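Local atomic coordinates of Glyco_hydro_cc domain-containing protein (Cryptococcus neoformans, PDB entry 6UBC), a protein that binds oligosaccharides and belongs to subgroup VII of glycoside hydrolase family 128, a family that cleaves beta-1,3-glucans. Residues T334-N346 and Y362-D376. Numbering follows the deposited sequence.
Sequences TSWDITNLHINKN and YGKPIWVTEFACVDD
Edge-on, the six-membered ring of Trp336 meets the face of Tyr362 in a T-shaped pair (planes at 64°) at the start of a parallel beta-alpha-beta unit, in which helix 348-362 links neighbouring strands of the catalytic-core barrel. Over the five-membered ring of Trp336 stands the ammonium of Lys364, 10° off the ring normal, a cation-pi contact. The extended Lys364 chain also delivers NZ to Trp336 O at 2.8 Å, while Trp336 NE1 donates to Thr339 OG1, fixing the indole's rotation. Further along, Ile338 CD1 lies over the pyrrole face of Trp367, whose NE1 donates to Tyr197 O.

A one-residue register shift between Leu341 and His342 marks a beta bulge at Thr369. The Thr369 hydroxyl donates to a lone pair of Asn340 OD1, with OG1 and OD1 2.7 Å apart; His342 NE2 reaches the same OG1 only weakly. Glu370 lies across the imidazole of His342, its CB 3.8 Å from the ring centroid and OE1 above the plane, while His342 ND1 is hydrogen-bonded to Glu274 OE2 and Glu370 OE2 to Trp225 NE1. On the opposite face of the sheet, where Leu341 also points, Ile343 CD1 packs against Val368 CG2 at 3.8 Å. Near the strand ends, Lys345 bends at chi2 (-63°), and its NZ meets the syn lone pair of Asp376 OD2 at 2.8 Å in a salt bridge.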
loop_
_atom_site.group_PDB
_atom_site.type_symbol
_atom_site.label_atom_id
_atom_site.label_comp_id
_atom_site.label_asym_id
_atom_site.label_seq_id
_atom_site.Cartn_x
_atom_site.Cartn_y
_atom_site.Cartn_z
ATOM N N THR A 334 15.509 -10.104 -9.159
ATOM C CA THR A 334 15.341 -8.633 -9.375
ATOM C C THR A 334 14.730 -8.040 -8.117
ATOM O O THR A 334 13.607 -8.496 -7.749
ATOM C CB THR A 334 14.453 -8.329 -10.582
ATOM O OG1 THR A 334 15.170 -8.839 -11.709
ATOM C CG2 THR A 334 14.123 -6.857 -10.723
ATOM N N SER A 335 15.425 -7.140 -7.428
ATOM C CA SER A 335 14.918 -6.641 -6.120
ATOM C C SER A 335 13.841 -5.583 -6.386
ATOM O O SER A 335 13.635 -5.141 -7.551
ATOM C CB SER A 335 15.972 -6.167 -5.124
ATOM O OG SER A 335 15.374 -6.072 -3.772
ATOM N N TRP A 336 13.197 -5.152 -5.324
ATOM C CA TRP A 336 12.229 -4.056 -5.424
ATOM C C TRP A 336 12.959 -2.713 -5.307
ATOM O O TRP A 336 14.115 -2.687 -4.768
ATOM C CB TRP A 336 11.146 -4.205 -4.377
ATOM C CG TRP A 336 11.627 -4.215 -2.954
ATOM C CD1 TRP A 336 11.781 -3.119 -2.162
ATOM C CD2 TRP A 336 11.844 -5.353 -2.125
ATOM N NE1 TRP A 336 12.115 -3.501 -0.911
ATOM C CE2 TRP A 336 12.131 -4.872 -0.843
ATOM C CE3 TRP A 336 11.793 -6.724 -2.320
ATOM C CZ2 TRP A 336 12.426 -5.721 0.205
ATOM C CZ3 TRP A 336 12.097 -7.566 -1.272
ATOM C CH2 TRP A 336 12.434 -7.061 -0.030
ATOM N N ASP A 337 12.272 -1.650 -5.727
ATOM C CA ASP A 337 12.774 -0.260 -5.568
ATOM C C ASP A 337 12.299 0.319 -4.235
ATOM O O ASP A 337 13.033 1.087 -3.614
ATOM C CB ASP A 337 12.305 0.583 -6.741
ATOM C CG ASP A 337 12.780 0.079 -8.059
ATOM O OD1 ASP A 337 13.966 -0.054 -8.182
ATOM O OD2 ASP A 337 11.969 -0.144 -8.946
ATOM N N ILE A 338 11.057 -0.013 -3.866
ATOM C CA ILE A 338 10.292 0.613 -2.749
ATOM C C ILE A 338 9.731 -0.484 -1.838
ATOM O O ILE A 338 9.096 -1.391 -2.350
ATOM C CB ILE A 338 9.224 1.576 -3.286
ATOM C CG1 ILE A 338 9.887 2.779 -3.979
ATOM C CG2 ILE A 338 8.277 2.004 -2.179
ATOM C CD1 ILE A 338 8.920 3.646 -4.672
ATOM N N THR A 339 10.029 -0.384 -0.545
ATOM C CA THR A 339 9.592 -1.351 0.484
ATOM C C THR A 339 8.150 -0.950 0.837
ATOM O O THR A 339 7.884 0.213 1.138
ATOM C CB THR A 339 10.487 -1.380 1.716
ATOM O OG1 THR A 339 11.836 -1.535 1.270
ATOM C CG2 THR A 339 10.112 -2.513 2.645
ATOM N N ASN A 340 7.264 -1.935 0.774
ATOM C CA ASN A 340 5.812 -1.776 0.942
ATOM C C ASN A 340 5.447 -2.109 2.372
ATOM O O ASN A 340 5.651 -3.307 2.756
ATOM C CB ASN A 340 5.100 -2.741 -0.011
ATOM C CG ASN A 340 3.595 -2.625 -0.033
ATOM O OD1 ASN A 340 3.019 -1.936 0.796
ATOM N ND2 ASN A 340 2.956 -3.331 -0.986
ATOM N N LEU A 341 4.826 -1.185 3.100
ATOM C CA LEU A 341 4.338 -1.451 4.461
ATOM C C LEU A 341 2.804 -1.384 4.498
ATOM O O LEU A 341 2.189 -0.500 3.833
ATOM C CB LEU A 341 4.886 -0.406 5.445
ATOM C CG LEU A 341 6.266 -0.707 6.024
ATOM C CD1 LEU A 341 7.299 -0.899 4.944
ATOM C CD2 LEU A 341 6.694 0.409 7.021
ATOM N N HIS A 342 2.255 -2.191 5.400
ATOM C CA HIS A 342 0.878 -2.085 5.935
ATOM C C HIS A 342 1.078 -1.749 7.401
ATOM O O HIS A 342 1.738 -2.518 8.120
ATOM C CB HIS A 342 0.126 -3.419 5.715
ATOM C CG HIS A 342 -0.342 -3.541 4.311
ATOM N ND1 HIS A 342 -1.109 -4.593 3.902
ATOM C CD2 HIS A 342 -0.104 -2.759 3.251
ATOM C CE1 HIS A 342 -1.307 -4.448 2.616
ATOM N NE2 HIS A 342 -0.701 -3.327 2.154
ATOM N N ILE A 343 0.515 -0.618 7.826
ATOM C CA ILE A 343 0.657 -0.194 9.232
ATOM C C ILE A 343 -0.712 -0.251 9.892
ATOM O O ILE A 343 -1.603 0.527 9.500
ATOM C CB ILE A 343 1.304 1.182 9.298
ATOM C CG1 ILE A 343 2.714 1.122 8.707
ATOM C CG2 ILE A 343 1.386 1.686 10.720
ATOM C CD1 ILE A 343 3.457 2.455 8.775
ATOM N N ASN A 344 -0.840 -1.151 10.853
ATOM C CA ASN A 344 -2.110 -1.327 11.615
ATOM C C ASN A 344 -1.700 -1.175 13.077
ATOM O O ASN A 344 -1.261 -2.170 13.658
ATOM C CB ASN A 344 -2.773 -2.658 11.274
ATOM C CG ASN A 344 -3.206 -2.636 9.810
ATOM O OD1 ASN A 344 -4.089 -1.874 9.468
ATOM N ND2 ASN A 344 -2.683 -3.560 9.014
ATOM N N LYS A 345 -1.795 0.057 13.561
ATOM C CA LYS A 345 -1.281 0.440 14.883
ATOM C C LYS A 345 -2.244 1.441 15.493
ATOM O O LYS A 345 -3.091 1.939 14.778
ATOM C CB LYS A 345 0.123 1.010 14.728
ATOM C CG LYS A 345 1.198 0.025 14.269
ATOM C CD LYS A 345 1.476 -1.144 15.215
ATOM C CE LYS A 345 2.681 -1.880 14.705
ATOM N NZ LYS A 345 3.048 -3.032 15.549
ATOM N N ASN A 346 -2.132 1.703 16.811
ATOM C CA ASN A 346 -3.014 2.698 17.422
ATOM C C ASN A 346 -2.222 3.791 18.118
ATOM O O ASN A 346 -2.856 4.552 18.849
ATOM C CB ASN A 346 -4.015 2.086 18.389
ATOM C CG ASN A 346 -3.401 1.590 19.678
ATOM O OD1 ASN A 346 -2.181 1.547 19.820
ATOM N ND2 ASN A 346 -4.249 1.174 20.598
ATOM N N TYR A 362 16.281 -2.860 5.042
ATOM C CA TYR A 362 16.460 -2.816 3.564
ATOM C C TYR A 362 17.102 -1.518 3.058
ATOM O O TYR A 362 17.606 -1.520 1.978
ATOM C CB TYR A 362 15.130 -3.087 2.882
ATOM C CG TYR A 362 14.668 -4.479 3.211
ATOM C CD1 TYR A 362 15.310 -5.574 2.655
ATOM C CD2 TYR A 362 13.619 -4.713 4.095
ATOM C CE1 TYR A 362 14.943 -6.879 2.969
ATOM C CE2 TYR A 362 13.245 -6.028 4.423
ATOM C CZ TYR A 362 13.890 -7.121 3.852
ATOM O OH TYR A 362 13.593 -8.438 4.181
ATOM N N GLY A 363 17.031 -0.435 3.810
ATOM C CA GLY A 363 17.600 0.863 3.452
ATOM C C GLY A 363 17.006 1.464 2.211
ATOM O O GLY A 363 17.625 2.412 1.710
ATOM N N LYS A 364 15.785 1.050 1.795
ATOM C CA LYS A 364 15.074 1.600 0.626
ATOM C C LYS A 364 13.881 2.465 1.051
ATOM O O LYS A 364 13.302 2.355 2.150
ATOM C CB LYS A 364 14.607 0.468 -0.297
ATOM C CG LYS A 364 15.762 -0.301 -0.903
ATOM C CD LYS A 364 15.350 -1.399 -1.770
ATOM C CE LYS A 364 16.549 -2.143 -2.262
ATOM N NZ LYS A 364 16.163 -3.345 -3.039
ATOM N N PRO A 365 13.510 3.401 0.174
ATOM C CA PRO A 365 12.353 4.235 0.394
ATOM C C PRO A 365 11.118 3.370 0.609
ATOM O O PRO A 365 11.041 2.283 0.037
ATOM C CB PRO A 365 12.202 5.097 -0.876
ATOM C CG PRO A 365 13.530 4.984 -1.587
ATOM C CD PRO A 365 14.228 3.732 -1.080
ATOM N N ILE A 366 10.166 3.921 1.352
ATOM C CA ILE A 366 8.959 3.180 1.807
ATOM C C ILE A 366 7.697 3.771 1.189
ATOM O O ILE A 366 7.557 5.013 1.125
ATOM C CB ILE A 366 8.902 3.177 3.330
ATOM C CG1 ILE A 366 9.907 2.149 3.856
ATOM C CG2 ILE A 366 7.493 2.928 3.880
ATOM C CD1 ILE A 366 10.262 2.332 5.300
ATOM N N TRP A 367 6.772 2.899 0.831
ATOM C CA TRP A 367 5.381 3.276 0.562
ATOM C C TRP A 367 4.529 2.573 1.602
ATOM O O TRP A 367 4.668 1.352 1.784
ATOM C CB TRP A 367 4.931 2.899 -0.855
ATOM C CG TRP A 367 5.291 3.843 -1.947
ATOM C CD1 TRP A 367 6.280 4.777 -1.991
ATOM C CD2 TRP A 367 4.572 3.947 -3.175
ATOM N NE1 TRP A 367 6.270 5.428 -3.173
ATOM C CE2 TRP A 367 5.224 4.952 -3.931
ATOM C CE3 TRP A 367 3.466 3.284 -3.708
ATOM C CZ2 TRP A 367 4.835 5.257 -5.234
ATOM C CZ3 TRP A 367 3.033 3.622 -4.979
ATOM C CH2 TRP A 367 3.715 4.618 -5.731
ATOM N N VAL A 368 3.715 3.320 2.303
ATOM C CA VAL A 368 2.687 2.725 3.209
ATOM C C VAL A 368 1.445 2.565 2.344
ATOM O O VAL A 368 0.639 3.517 2.246
ATOM C CB VAL A 368 2.462 3.549 4.483
ATOM C CG1 VAL A 368 1.468 2.886 5.433
ATOM C CG2 VAL A 368 3.755 3.735 5.256
ATOM N N THR A 369 1.196 1.372 1.833
ATOM C CA THR A 369 0.108 1.210 0.833
ATOM C C THR A 369 -1.244 1.042 1.561
ATOM O O THR A 369 -2.261 1.218 0.909
ATOM C CB THR A 369 0.363 0.085 -0.165
ATOM O OG1 THR A 369 0.431 -1.133 0.583
ATOM C CG2 THR A 369 1.610 0.353 -1.006
ATOM N N GLU A 370 -1.248 0.705 2.856
ATOM C CA GLU A 370 -2.492 0.618 3.659
ATOM C C GLU A 370 -2.122 1.049 5.062
ATOM O O GLU A 370 -1.146 0.485 5.613
ATOM C CB GLU A 370 -3.056 -0.803 3.713
ATOM C CG GLU A 370 -3.570 -1.333 2.414
ATOM C CD GLU A 370 -4.017 -2.764 2.394
ATOM O OE1 GLU A 370 -4.160 -3.380 3.497
ATOM O OE2 GLU A 370 -4.205 -3.301 1.249
ATOM N N PHE A 371 -2.793 2.018 5.635
ATOM C CA PHE A 371 -2.740 2.187 7.099
ATOM C C PHE A 371 -4.132 2.268 7.684
ATOM O O PHE A 371 -5.069 2.649 6.986
ATOM C CB PHE A 371 -1.972 3.427 7.516
ATOM C CG PHE A 371 -2.573 4.766 7.208
ATOM C CD1 PHE A 371 -3.477 5.346 8.085
ATOM C CD2 PHE A 371 -2.251 5.430 6.037
ATOM C CE1 PHE A 371 -4.050 6.571 7.774
ATOM C CE2 PHE A 371 -2.862 6.623 5.702
ATOM C CZ PHE A 371 -3.741 7.192 6.590
ATOM N N ALA A 372 -4.226 1.829 8.927
ATOM C CA ALA A 372 -5.480 1.826 9.701
ATOM C C ALA A 372 -5.197 1.907 11.178
ATOM O O ALA A 372 -4.177 1.388 11.606
ATOM C CB ALA A 372 -6.322 0.638 9.353
ATOM N N CYS A 373 -6.134 2.495 11.935
ATOM C CA CYS A 373 -6.093 2.523 13.414
ATOM C C CYS A 373 -6.521 1.142 13.912
ATOM O O CYS A 373 -7.731 0.806 13.827
ATOM C CB CYS A 373 -6.989 3.610 13.965
ATOM S SG CYS A 373 -6.699 3.977 15.719
ATOM N N VAL A 374 -5.595 0.388 14.459
ATOM C CA VAL A 374 -5.825 -0.969 15.009
ATOM C C VAL A 374 -4.966 -1.106 16.258
ATOM O O VAL A 374 -3.755 -0.870 16.181
ATOM C CB VAL A 374 -5.480 -2.067 14.000
ATOM C CG1 VAL A 374 -5.669 -3.450 14.558
ATOM C CG2 VAL A 374 -6.208 -1.926 12.685
ATOM N N ASP A 375 -5.544 -1.610 17.338
ATOM C CA ASP A 375 -4.753 -2.007 18.531
ATOM C C ASP A 375 -4.239 -3.422 18.311
ATOM O O ASP A 375 -5.020 -4.380 18.401
ATOM C CB ASP A 375 -5.605 -1.809 19.779
ATOM C CG ASP A 375 -4.839 -2.216 21.013
ATOM O OD1 ASP A 375 -3.677 -2.610 20.877
ATOM O OD2 ASP A 375 -5.446 -2.158 22.074
ATOM N N ASP A 376 -2.970 -3.551 17.995
ATOM C CA ASP A 376 -2.392 -4.884 17.731
ATOM C C ASP A 376 -1.533 -5.320 18.917
ATOM O O ASP A 376 -0.766 -6.229 18.723
ATOM C CB ASP A 376 -1.597 -4.921 16.429
ATOM C CG ASP A 376 -0.311 -4.133 16.519
ATOM O OD1 ASP A 376 -0.262 -3.225 17.373
ATOM O OD2 ASP A 376 0.617 -4.442 15.744
HETATM O O HOH W 1 13.295 -0.164 3.131
HETATM O O HOH W 2 -1.559 -3.117 -0.617
HETATM O O HOH W 3 -3.386 -3.695 6.161
HETATM O O HOH W 4 -0.815 -0.594 18.183
HETATM O O HOH W 5 -1.473 -0.991 21.000
HETATM O O HOH W 6 -3.240 0.167 23.345
#